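PDB 1ZB1: BRO1 protein from Saccharomyces cerevisiae, which serves as an endosomal adapter that helps sort cargo into the intralumenal vesicles of multivesicular bodies and recruits the deubiquitinase Doa4. Local coordinates for residues Q135-N140 with K146-N151. Numbering follows the deposited sequence.
Sequences QIAREN and KNSIAN
Ser148 donates its hydroxyl to the backbone carbonyl of Ala137, OG to O 2.7 Å, a short bond that arrives in the carbonyl plane on a lone pair. A chi1 of -64° turns OG away from the carbonyl carbon of Ser148, on the side of the backbone N, and so toward the neighbouring helix. Ala137 O sits in the last turn of helix 118-139, where the backbone N of Asn140 gives it a further, weak bond. A water completes the polar link: it donates to Asn140 O at 2.6 Å and accepts from Ser148 N, so an amide in the first turn of helix 146-165 is tied to the carbonyl just past the end of its neighbour.

Van der Waals packing continues along the interface. Ala137 CB lies against the backbone of Ser148, 3.5 Å from its O, and meets Asn151 CB at 3.9 Å. Ile136 crosses the side chain of Asn151 at about a right angle, with its CG2 branch 3.5 Å from Asn151 ND2. That amide is held within its own helix: Asn151 ND2 donates to Asn147 O, one turn back, from above that carbonyl's plane, 49° out of it. Beyond the pair, Ile136 touches helix 65-86 and Ser148 touches Leu193 of helix 176-198.

With axes 8.0 Å apart at 168°, the segments form an antiparallel helical hairpin with a short connection, packed closely through Ala137 and Ser148, within the largely helical Bro1 domain.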
loop_
_atom_site.group_PDB
_atom_site.type_symbol
_atom_site.label_atom_id
_atom_site.label_comp_id
_atom_site.label_asym_id
_atom_site.label_seq_id
_atom_site.Cartn_x
_atom_site.Cartn_y
_atom_site.Cartn_z
ATOM N N GLN A 135 7.113 -3.400 3.529
ATOM C CA GLN A 135 7.920 -4.359 4.285
ATOM C C GLN A 135 8.469 -3.703 5.553
ATOM O O GLN A 135 8.594 -4.352 6.596
ATOM C CB GLN A 135 9.064 -4.897 3.421
ATOM C CG GLN A 135 8.573 -5.643 2.176
ATOM C CD GLN A 135 9.703 -6.169 1.311
ATOM O OE1 GLN A 135 10.720 -5.506 1.125
ATOM N NE2 GLN A 135 9.516 -7.365 0.756
ATOM N N ILE A 136 8.781 -2.412 5.469
ATOM C CA ILE A 136 9.286 -1.692 6.630
ATOM C C ILE A 136 8.143 -1.606 7.646
ATOM O O ILE A 136 8.352 -1.803 8.842
ATOM C CB ILE A 136 9.781 -0.263 6.241
ATOM C CG1 ILE A 136 11.008 -0.371 5.321
ATOM C CG2 ILE A 136 10.152 0.534 7.502
ATOM C CD1 ILE A 136 11.493 0.971 4.750
ATOM N N ALA A 137 6.930 -1.341 7.160
ATOM C CA ALA A 137 5.757 -1.244 8.025
ATOM C C ALA A 137 5.509 -2.575 8.726
ATOM O O ALA A 137 5.193 -2.608 9.914
ATOM C CB ALA A 137 4.523 -0.852 7.210
ATOM N N ARG A 138 5.654 -3.669 7.985
ATOM C CA ARG A 138 5.441 -5.000 8.548
ATOM C C ARG A 138 6.447 -5.274 9.659
ATOM O O ARG A 138 6.092 -5.764 10.731
ATOM C CB ARG A 138 5.588 -6.067 7.460
ATOM C CG ARG A 138 5.286 -7.477 7.933
ATOM C CD ARG A 138 5.525 -8.493 6.832
ATOM N NE ARG A 138 4.994 -9.813 7.170
ATOM C CZ ARG A 138 3.699 -10.123 7.190
ATOM N NH1 ARG A 138 2.790 -9.206 6.889
ATOM N NH2 ARG A 138 3.313 -11.354 7.504
ATOM N N GLU A 139 7.704 -4.943 9.383
ATOM C CA GLU A 139 8.803 -5.150 10.315
ATOM C C GLU A 139 8.688 -4.321 11.595
ATOM O O GLU A 139 9.146 -4.752 12.652
ATOM C CB GLU A 139 10.128 -4.841 9.604
ATOM C CG GLU A 139 11.379 -5.284 10.337
ATOM C CD GLU A 139 12.634 -5.103 9.495
ATOM O OE1 GLU A 139 12.931 -3.949 9.113
ATOM O OE2 GLU A 139 13.320 -6.113 9.214
ATOM N N ASN A 140 8.078 -3.142 11.506
ATOM C CA ASN A 140 7.926 -2.266 12.668
ATOM C C ASN A 140 6.516 -2.298 13.248
ATOM O O ASN A 140 6.131 -1.402 13.997
ATOM C CB ASN A 140 8.276 -0.823 12.296
ATOM C CG ASN A 140 9.716 -0.664 11.840
ATOM O OD1 ASN A 140 10.091 0.368 11.281
ATOM N ND2 ASN A 140 10.534 -1.682 12.085
ATOM N N LYS A 146 2.568 3.803 14.988
ATOM C CA LYS A 146 2.987 5.083 14.421
ATOM C C LYS A 146 3.869 4.931 13.171
ATOM O O LYS A 146 3.567 5.493 12.109
ATOM C CB LYS A 146 3.734 5.899 15.484
ATOM C CG LYS A 146 4.317 7.208 14.976
ATOM C CD LYS A 146 5.174 7.898 16.037
ATOM C CE LYS A 146 4.332 8.503 17.155
ATOM N NZ LYS A 146 3.528 7.500 17.908
ATOM N N ASN A 147 4.954 4.177 13.303
ATOM C CA ASN A 147 5.884 3.966 12.196
ATOM C C ASN A 147 5.249 3.196 11.036
ATOM O O ASN A 147 5.427 3.551 9.870
ATOM C CB ASN A 147 7.118 3.204 12.680
ATOM C CG ASN A 147 8.104 2.932 11.560
ATOM O OD1 ASN A 147 8.941 3.775 11.237
ATOM N ND2 ASN A 147 7.994 1.757 10.944
ATOM N N SER A 148 4.524 2.134 11.363
ATOM C CA SER A 148 3.872 1.318 10.345
ATOM C C SER A 148 2.859 2.119 9.541
ATOM O O SER A 148 2.728 1.929 8.335
ATOM C CB SER A 148 3.183 0.120 10.996
ATOM O OG SER A 148 4.141 -0.728 11.597
ATOM N N ILE A 149 2.134 3.011 10.213
ATOM C CA ILE A 149 1.140 3.839 9.537
ATOM C C ILE A 149 1.844 4.776 8.554
ATOM O O ILE A 149 1.431 4.913 7.393
ATOM C CB ILE A 149 0.314 4.675 10.561
ATOM C CG1 ILE A 149 -0.625 3.751 11.341
ATOM C CG2 ILE A 149 -0.491 5.759 9.841
ATOM C CD1 ILE A 149 -1.457 4.458 12.399
ATOM N N ALA A 150 2.913 5.412 9.024
ATOM C CA ALA A 150 3.682 6.341 8.202
ATOM C C ALA A 150 4.264 5.673 6.952
ATOM O O ALA A 150 4.289 6.271 5.878
ATOM C CB ALA A 150 4.802 6.960 9.033
ATOM N N ASN A 151 4.737 4.439 7.095
ATOM C CA ASN A 151 5.313 3.724 5.963
ATOM C C ASN A 151 4.256 3.209 4.980
ATOM O O ASN A 151 4.485 3.196 3.771
ATOM C CB ASN A 151 6.219 2.592 6.466
ATOM C CG ASN A 151 7.621 3.090 6.817
ATOM O OD1 ASN A 151 8.423 3.391 5.930
ATOM N ND2 ASN A 151 7.911 3.201 8.113
HETATM O O HOH W 1 4.833 0.871 14.072
#